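Local structure of Tox3 (Phaeosphaeria nodorum, 6WES) at residues 33-38 and 109-114; 45-50 and 102-107. The protein probably acts as a secreted necrotrophic effector of a fungal wheat pathogen, its beta-barrel domain being recognised through the host susceptibility gene Snn3. All blocks are in the same frame, centred on the assembly; numbering follows the deposited sequence.

Contact 1: 33-38 and 109-114; sequences IPFETD and TRMHNN
The ring of Phe35 lies against the backbone of residues 111-114, where the end of a beta-barrel strand, 23-36, meets the long loop between strands 92-105 and 126-133. No hydrogen bond joins the two segments; aromatic packing against peptide groups carries the contact. The central interaction is a CH-pi contact: Asn114 CA sits over one face of the ring, 3.5 Å from the centroid of Phe35 and only 11° off its normal. Phe35 is placed for this by its first torsion, which sets CG opposite the backbone N (chi1 179°) and sends the ring across to the loop.

Carbonyl oxygens gather around the far end of the same ring. Met111 O lies near the ring plane, 3.2 Å from Phe35 CZ, where the positive rim of the aromatic ring would favour it, while Asn113 O approaches Phe35 CE2 obliquely. The apolar side-chain contact is between Phe35 CE1 and Met111 CE, 4.0 Å apart, the methyl being brought round by a bend in its chain at chi3; Thr37 adds a looser approach of its CG2 to the carbonyl oxygen Asn113 O (4.1 Å).

Polar groups at the margins are held by the N-terminal residue Tyr1 and by strand 2-16, which pairs with strand 23-36. Asn5 ND2 is hydrogen-bonded to both Asn114 OD1 and Ile33 O, connecting the loop to the strand, and the N-terminal nitrogen of Tyr1 bonds to Thr37 OG1 and Glu36 OE2. The Asn114 amide plane is inclined 55° to the ring, and its OD1 comes within 3.6 Å of Phe35 CB.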
ATOM      1  N   ILE A  33       7.131 -14.590  -1.364  1.00 10.42           N
ATOM      2  CA  ILE A  33       7.728 -15.114  -0.132  1.00 10.74           C
ATOM      3  C   ILE A  33       8.342 -16.485  -0.391  1.00  9.58           C
ATOM      4  O   ILE A  33       7.626 -17.494  -0.336  1.00 11.44           O
ATOM      5  CB  ILE A  33       6.696 -15.234   1.003  1.00 10.80           C
ATOM      6  CG1 ILE A  33       5.831 -13.973   1.113  1.00 12.75           C
ATOM      7  CG2 ILE A  33       7.443 -15.524   2.302  1.00 14.90           C
ATOM      8  CD1 ILE A  33       4.467 -14.178   0.580  1.00 17.20           C
ATOM      9  N   PRO A  34       9.634 -16.573  -0.676  1.00 10.54           N
ATOM     10  CA  PRO A  34      10.281 -17.877  -0.832  1.00 11.11           C
ATOM     11  C   PRO A  34      10.342 -18.603   0.503  1.00 10.05           C
ATOM     12  O   PRO A  34      10.369 -17.989   1.575  1.00 11.49           O
ATOM     13  CB  PRO A  34      11.704 -17.519  -1.286  1.00 11.70           C
ATOM     14  CG  PRO A  34      11.697 -16.033  -1.611  1.00 14.40           C
ATOM     15  CD  PRO A  34      10.550 -15.444  -0.889  1.00 12.93           C
ATOM     16  N   PHE A  35      10.388 -19.930   0.441  1.00  9.98           N
ATOM     17  CA  PHE A  35      10.476 -20.716   1.665  1.00  8.93           C
ATOM     18  C   PHE A  35      11.451 -21.853   1.398  1.00  9.97           C
ATOM     19  O   PHE A  35      11.264 -22.632   0.454  1.00 10.67           O
ATOM     20  CB  PHE A  35       9.085 -21.255   2.052  1.00 10.02           C
ATOM     21  CG  PHE A  35       9.051 -22.108   3.300  1.00 10.52           C
ATOM     22  CD1 PHE A  35       8.706 -21.572   4.516  1.00 11.37           C
ATOM     23  CD2 PHE A  35       9.292 -23.468   3.220  1.00 10.65           C
ATOM     24  CE1 PHE A  35       8.655 -22.370   5.669  1.00 11.76           C
ATOM     25  CE2 PHE A  35       9.260 -24.277   4.364  1.00 10.51           C
ATOM     26  CZ  PHE A  35       8.929 -23.725   5.583  1.00 11.26           C
ATOM     27  N   GLU A  36      12.470 -21.984   2.239  1.00  9.14           N
ATOM     28  CA  GLU A  36      13.433 -23.072   2.092  1.00  9.90           C
ATOM     29  C   GLU A  36      12.915 -24.300   2.830  1.00 10.74           C
ATOM     30  O   GLU A  36      12.800 -24.290   4.063  1.00 10.50           O
ATOM     31  CB  GLU A  36      14.794 -22.635   2.636  1.00 10.91           C
ATOM     32  CG  GLU A  36      15.827 -23.764   2.775  1.00 11.65           C
ATOM     33  CD  GLU A  36      16.052 -24.558   1.492  1.00 14.22           C
ATOM     34  OE1 GLU A  36      16.658 -23.982   0.552  1.00 19.93           O
ATOM     35  OE2 GLU A  36      15.677 -25.737   1.441  1.00 15.19           O
ATOM     36  N   THR A  37      12.626 -25.374   2.078  1.00 10.22           N
ATOM     37  CA  THR A  37      12.007 -26.536   2.702  1.00 11.53           C
ATOM     38  C   THR A  37      12.922 -27.231   3.695  1.00 14.12           C
ATOM     39  O   THR A  37      12.419 -28.001   4.528  1.00 17.17           O
ATOM     40  CB  THR A  37      11.472 -27.541   1.671  1.00 12.33           C
ATOM     41  OG1 THR A  37      12.560 -28.058   0.905  1.00 14.34           O
ATOM     42  CG2 THR A  37      10.495 -26.881   0.722  1.00 13.21           C
ATOM     43  N   ASP A  38      14.229 -26.974   3.654  1.00 13.71           N
ATOM     44  CA  ASP A  38      15.131 -27.592   4.628  1.00 15.97           C
ATOM     45  C   ASP A  38      15.171 -26.853   5.968  1.00 17.68           C
ATOM     46  O   ASP A  38      15.707 -27.405   6.936  1.00 21.31           O
ATOM     47  CB  ASP A  38      16.570 -27.662   4.081  1.00 17.96           C
ATOM     48  CG  ASP A  38      16.717 -28.550   2.832  1.00 25.48           C
ATOM     49  OD1 ASP A  38      15.859 -29.422   2.567  1.00 28.02           O
ATOM     50  OD2 ASP A  38      17.739 -28.385   2.115  1.00 25.48           O
ATOM     51  N   THR A 109       3.238 -21.809  13.536  1.00 11.71           N
ATOM     52  CA  THR A 109       2.941 -23.151  14.048  1.00 12.24           C
ATOM     53  C   THR A 109       2.553 -24.131  12.952  1.00 12.82           C
ATOM     54  O   THR A 109       2.558 -25.347  13.201  1.00 15.75           O
ATOM     55  CB  THR A 109       1.847 -23.148  15.130  1.00 14.45           C
ATOM     56  OG1 THR A 109       0.555 -22.980  14.534  1.00 14.74           O
ATOM     57  CG2 THR A 109       2.093 -22.067  16.175  1.00 17.41           C
ATOM     58  N   ARG A 110       2.245 -23.638  11.754  1.00 11.53           N
ATOM     59  CA  ARG A 110       1.788 -24.461  10.641  1.00 12.74           C
ATOM     60  C   ARG A 110       2.740 -24.371   9.459  1.00 12.34           C
ATOM     61  O   ARG A 110       2.352 -24.661   8.324  1.00 15.12           O
ATOM     62  CB  ARG A 110       0.369 -24.071  10.225  1.00 12.11           C
ATOM     63  CG  ARG A 110      -0.649 -24.399  11.302  1.00 13.18           C
ATOM     64  CD  ARG A 110      -2.073 -24.064  10.817  1.00 17.98           C
ATOM     65  NE  ARG A 110      -3.085 -24.377  11.836  1.00 23.89           N
ATOM     66  CZ  ARG A 110      -3.606 -25.580  12.053  1.00 29.91           C
ATOM     67  NH1 ARG A 110      -3.229 -26.631  11.335  1.00 32.54           N
ATOM     68  NH2 ARG A 110      -4.514 -25.731  13.015  1.00 33.91           N
ATOM     69  N   MET A 111       3.993 -24.005   9.705  1.00 12.78           N
ATOM     70  CA  MET A 111       4.937 -23.710   8.633  1.00 10.61           C
ATOM     71  C   MET A 111       6.052 -24.752   8.515  1.00 11.79           C
ATOM     72  O   MET A 111       7.190 -24.436   8.161  1.00 12.85           O
ATOM     73  CB  MET A 111       5.474 -22.281   8.759  1.00 10.36           C
ATOM     74  CG  MET A 111       4.453 -21.293   8.235  1.00  9.84           C
ATOM     75  SD  MET A 111       4.915 -19.559   8.339  1.00 10.04           S
ATOM     76  CE  MET A 111       6.592 -19.592   7.724  1.00 10.92           C
ATOM     77  N   HIS A 112       5.749 -26.028   8.776  1.00 11.79           N
ATOM     78  CA  HIS A 112       6.792 -27.037   8.665  1.00 12.90           C
ATOM     79  C   HIS A 112       7.155 -27.336   7.214  1.00 14.40           C
ATOM     80  O   HIS A 112       8.304 -27.711   6.938  1.00 16.86           O
ATOM     81  CB  HIS A 112       6.386 -28.290   9.445  1.00 15.74           C
ATOM     82  CG  HIS A 112       6.354 -28.064  10.926  1.00 20.16           C
ATOM     83  ND1 HIS A 112       5.239 -27.590  11.585  1.00 24.38           N
ATOM     84  CD2 HIS A 112       7.324 -28.179  11.863  1.00 23.13           C
ATOM     85  CE1 HIS A 112       5.510 -27.455  12.870  1.00 23.16           C
ATOM     86  NE2 HIS A 112       6.769 -27.806  13.065  1.00 24.13           N
ATOM     87  N   ASN A 113       6.219 -27.148   6.276  1.00 11.44           N
ATOM     88  CA  ASN A 113       6.409 -27.535   4.883  1.00 13.34           C
ATOM     89  C   ASN A 113       6.456 -26.362   3.925  1.00 13.79           C
ATOM     90  O   ASN A 113       7.009 -26.502   2.828  1.00 14.27           O
ATOM     91  CB  ASN A 113       5.260 -28.443   4.416  1.00 17.83           C
ATOM     92  CG  ASN A 113       5.109 -29.679   5.272  1.00 24.45           C
ATOM     93  OD1 ASN A 113       6.086 -30.342   5.579  1.00 24.17           O
ATOM     94  ND2 ASN A 113       3.875 -29.982   5.673  1.00 28.61           N
ATOM     95  N   ASN A 114       5.871 -25.233   4.297  1.00 10.13           N
ATOM     96  CA  ASN A 114       5.787 -24.056   3.437  1.00  9.78           C
ATOM     97  C   ASN A 114       5.254 -22.930   4.318  1.00 10.09           C
ATOM     98  O   ASN A 114       4.987 -23.122   5.512  1.00 10.00           O
ATOM     99  CB  ASN A 114       4.857 -24.326   2.246  1.00 11.27           C
ATOM    100  CG  ASN A 114       5.106 -23.405   1.064  1.00 11.48           C
ATOM    101  OD1 ASN A 114       5.867 -22.455   1.144  1.00 10.17           O
ATOM    102  ND2 ASN A 114       4.461 -23.704  -0.053  1.00 12.44           N
TER

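Contact 2: 45-50 and 102-107; sequences LRVTWS and FTLGFD
Leu45, Val47 and Trp49 meet Phe102, Leu104 and Phe106 across the interior of the beta barrel. The two strand segments run roughly antiparallel (148°) but are 10.7 Å apart at their axes, so they face each other through side chains and share no backbone hydrogen bonds. With CG opposite its backbone N (chi1 -178°), Leu104 extends across the interior and meets Val47 tip to tip, its CD2 3.9 Å from Val47 CG2. The Leu45 and Phe106 side chains approach from opposite directions, and Leu45 CD1 sits over one ring face, offset toward the rim, 3.6 Å from Phe106 CE1. The six-membered part of the indole reaches the other strand: Trp49 CZ3 lies 3.9 Å from Phe102 CB, and Trp49 CH2 packs 4.0 Å from Leu104 CB. The Phe102 ring itself turns away, toward Val27, Val29 and Phe9.

Farther out, Phe9 of strand 2-16 also packs on Trp49 and Leu104, and Leu117 on Phe106. Backbone hydrogen bonds from Leu45 and Val47 to Val66 and Val64 pair the strand with edge strand 63-66, and Trp49 bonds to Pro62 just before it. Behind strand 92-105, Thr103 OG1 is hydrogen-bonded to Gln123 OE1 and Thr74 OG1.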
ATOM      1  N   LEU A  45      12.497 -15.097   6.724  1.00 10.60           N
ATOM      2  CA  LEU A  45      11.844 -15.041   5.419  1.00 11.77           C
ATOM      3  C   LEU A  45      12.225 -13.749   4.730  1.00 11.80           C
ATOM      4  O   LEU A  45      12.351 -12.714   5.383  1.00 13.95           O
ATOM      5  CB  LEU A  45      10.311 -15.089   5.547  1.00 11.80           C
ATOM      6  CG  LEU A  45       9.773 -16.369   6.179  1.00 13.36           C
ATOM      7  CD1 LEU A  45       8.280 -16.185   6.451  1.00 15.61           C
ATOM      8  CD2 LEU A  45      10.004 -17.541   5.238  1.00 15.26           C
ATOM      9  N   ARG A  46      12.410 -13.799   3.424  1.00 11.06           N
ATOM     10  CA  ARG A  46      12.745 -12.625   2.630  1.00 12.10           C
ATOM     11  C   ARG A  46      11.536 -12.304   1.758  1.00 11.96           C
ATOM     12  O   ARG A  46      11.305 -12.966   0.737  1.00 13.51           O
ATOM     13  CB  ARG A  46      13.990 -12.905   1.796  1.00 16.77           C
ATOM     14  CG  ARG A  46      15.232 -13.013   2.654  1.00 25.72           C
ATOM     15  CD  ARG A  46      16.457 -13.382   1.836  1.00 33.21           C
ATOM     16  NE  ARG A  46      17.596 -13.678   2.705  1.00 38.76           N
ATOM     17  CZ  ARG A  46      17.826 -14.869   3.252  1.00 43.08           C
ATOM     18  NH1 ARG A  46      16.997 -15.883   3.017  1.00 43.94           N
ATOM     19  NH2 ARG A  46      18.884 -15.050   4.034  1.00 43.99           N
ATOM     20  N   VAL A  47      10.777 -11.280   2.157  1.00 10.68           N
ATOM     21  CA  VAL A  47       9.555 -10.867   1.475  1.00  9.64           C
ATOM     22  C   VAL A  47       9.894  -9.768   0.475  1.00 10.90           C
ATOM     23  O   VAL A  47      10.617  -8.816   0.807  1.00 14.11           O
ATOM     24  CB  VAL A  47       8.514 -10.378   2.499  1.00 10.16           C
ATOM     25  CG1 VAL A  47       7.296  -9.806   1.815  1.00 12.18           C
ATOM     26  CG2 VAL A  47       8.105 -11.519   3.442  1.00 11.29           C
ATOM     27  N   THR A  48       9.374  -9.887  -0.741  1.00  8.87           N
ATOM     28  CA  THR A  48       9.455  -8.804  -1.722  1.00  9.38           C
ATOM     29  C   THR A  48       8.045  -8.303  -1.998  1.00  8.13           C
ATOM     30  O   THR A  48       7.218  -9.043  -2.547  1.00  9.78           O
ATOM     31  CB  THR A  48      10.092  -9.310  -3.017  1.00 10.14           C
ATOM     32  OG1 THR A  48      11.453  -9.695  -2.751  1.00 12.09           O
ATOM     33  CG2 THR A  48      10.089  -8.234  -4.131  1.00 12.09           C
ATOM     34  N   TRP A  49       7.774  -7.051  -1.651  1.00  7.79           N
ATOM     35  CA  TRP A  49       6.515  -6.404  -2.026  1.00  7.52           C
ATOM     36  C   TRP A  49       6.687  -5.763  -3.396  1.00  9.04           C
ATOM     37  O   TRP A  49       7.758  -5.195  -3.693  1.00 10.20           O
ATOM     38  CB  TRP A  49       6.169  -5.289  -1.037  1.00  8.37           C
ATOM     39  CG  TRP A  49       5.903  -5.717   0.386  1.00  7.69           C
ATOM     40  CD1 TRP A  49       6.791  -5.724   1.416  1.00  8.27           C
ATOM     41  CD2 TRP A  49       4.646  -6.129   0.935  1.00  8.89           C
ATOM     42  NE1 TRP A  49       6.168  -6.112   2.580  1.00 10.00           N
ATOM     43  CE2 TRP A  49       4.852  -6.365   2.306  1.00  9.27           C
ATOM     44  CE3 TRP A  49       3.366  -6.304   0.395  1.00  9.61           C
ATOM     45  CZ2 TRP A  49       3.823  -6.764   3.156  1.00 10.00           C
ATOM     46  CZ3 TRP A  49       2.338  -6.690   1.244  1.00  9.55           C
ATOM     47  CH2 TRP A  49       2.580  -6.922   2.606  1.00 10.78           C
ATOM     48  N   SER A  50       5.635  -5.794  -4.208  1.00  8.27           N
ATOM     49  CA  SER A  50       5.701  -5.150  -5.516  1.00  9.57           C
ATOM     50  C   SER A  50       4.354  -4.541  -5.881  1.00  9.17           C
ATOM     51  O   SER A  50       3.307  -4.903  -5.338  1.00  9.32           O
ATOM     52  CB  SER A  50       6.167  -6.115  -6.605  1.00 11.50           C
ATOM     53  OG  SER A  50       5.256  -7.190  -6.720  1.00 12.34           O
ATOM     54  N   PHE A 102      -0.126  -2.145   4.279  1.00  9.44           N
ATOM     55  CA  PHE A 102      -0.514  -3.545   4.121  1.00 10.08           C
ATOM     56  C   PHE A 102       0.303  -4.382   5.092  1.00 11.01           C
ATOM     57  O   PHE A 102       1.466  -4.075   5.356  1.00 10.89           O
ATOM     58  CB  PHE A 102      -0.226  -4.082   2.707  1.00 10.92           C
ATOM     59  CG  PHE A 102      -1.066  -3.455   1.625  1.00 10.06           C
ATOM     60  CD1 PHE A 102      -2.331  -3.956   1.363  1.00  9.45           C
ATOM     61  CD2 PHE A 102      -0.591  -2.374   0.876  1.00  9.70           C
ATOM     62  CE1 PHE A 102      -3.129  -3.393   0.385  1.00 11.68           C
ATOM     63  CE2 PHE A 102      -1.381  -1.790  -0.129  1.00  9.25           C
ATOM     64  CZ  PHE A 102      -2.645  -2.311  -0.368  1.00 10.85           C
ATOM     65  N   THR A 103      -0.310  -5.430   5.633  1.00 10.91           N
ATOM     66  CA  THR A 103       0.358  -6.311   6.578  1.00 10.28           C
ATOM     67  C   THR A 103       0.184  -7.742   6.111  1.00 10.70           C
ATOM     68  O   THR A 103      -0.919  -8.145   5.733  1.00 12.81           O
ATOM     69  CB  THR A 103      -0.186  -6.150   7.997  1.00 12.41           C
ATOM     70  OG1 THR A 103       0.082  -4.816   8.445  1.00 15.15           O
ATOM     71  CG2 THR A 103       0.427  -7.165   8.976  1.00 14.35           C
ATOM     72  N   LEU A 104       1.274  -8.486   6.137  1.00  9.81           N
ATOM     73  CA  LEU A 104       1.305  -9.908   5.843  1.00 11.72           C
ATOM     74  C   LEU A 104       1.453 -10.624   7.179  1.00 11.88           C
ATOM     75  O   LEU A 104       2.430 -10.380   7.900  1.00 13.27           O
ATOM     76  CB  LEU A 104       2.522 -10.154   4.950  1.00 14.34           C
ATOM     77  CG  LEU A 104       2.854 -11.516   4.395  1.00 16.06           C
ATOM     78  CD1 LEU A 104       1.767 -12.014   3.481  1.00 16.15           C
ATOM     79  CD2 LEU A 104       4.179 -11.405   3.661  1.00 18.11           C
ATOM     80  N   GLY A 105       0.506 -11.499   7.509  1.00  9.88           N
ATOM     81  CA  GLY A 105       0.519 -12.243   8.762  1.00 10.68           C
ATOM     82  C   GLY A 105       0.859 -13.703   8.517  1.00 12.19           C
ATOM     83  O   GLY A 105       0.371 -14.302   7.556  1.00 12.11           O
ATOM     84  N   PHE A 106       1.657 -14.280   9.416  1.00 10.44           N
ATOM     85  CA  PHE A 106       2.060 -15.681   9.338  1.00 10.87           C
ATOM     86  C   PHE A 106       1.560 -16.469  10.543  1.00 12.46           C
ATOM     87  O   PHE A 106       1.376 -15.931  11.644  1.00 14.70           O
ATOM     88  CB  PHE A 106       3.588 -15.807   9.322  1.00 11.82           C
ATOM     89  CG  PHE A 106       4.230 -15.140   8.139  1.00 12.66           C
ATOM     90  CD1 PHE A 106       4.314 -15.806   6.923  1.00 13.53           C
ATOM     91  CD2 PHE A 106       4.724 -13.851   8.224  1.00 15.21           C
ATOM     92  CE1 PHE A 106       4.870 -15.212   5.820  1.00 13.64           C
ATOM     93  CE2 PHE A 106       5.325 -13.250   7.105  1.00 12.86           C
ATOM     94  CZ  PHE A 106       5.377 -13.928   5.900  1.00 15.16           C
ATOM     95  N   ASP A 107       1.355 -17.763  10.327  1.00 10.93           N
ATOM     96  CA  ASP A 107       1.124 -18.717  11.413  1.00 11.77           C
ATOM     97  C   ASP A 107       2.275 -19.719  11.383  1.00 12.31           C
ATOM     98  O   ASP A 107       2.213 -20.741  10.688  1.00 11.27           O
ATOM     99  CB  ASP A 107      -0.217 -19.423  11.293  1.00 14.37           C
ATOM    100  CG  ASP A 107      -0.460 -20.428  12.414  1.00 14.42           C
ATOM    101  OD1 ASP A 107       0.450 -20.690  13.227  1.00 15.00           O
ATOM    102  OD2 ASP A 107      -1.592 -20.939  12.484  1.00 18.67           O
TER

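From the N terminus, the chain runs through strand 2-16 into strand 23-36, whose end supplies residues 33-38 of contact 1, and, after a short connection, enters the neighbouring strand 45-53, the first side of contact 2. Strand 92-105 returns to close contact 2, and the loop that follows closes contact 1. The smaller closure therefore lies within the larger one. Their centres are 13 Å apart and they share one continuous packing region: Ile33 CG1 is 4.0 Å from Leu104 CD2, and Met111 CE is 4.0 Å from Leu45 CD1. Contact 2 joins facing barrel walls, whereas contact 1 ties the 109-114 loop to one barrel end.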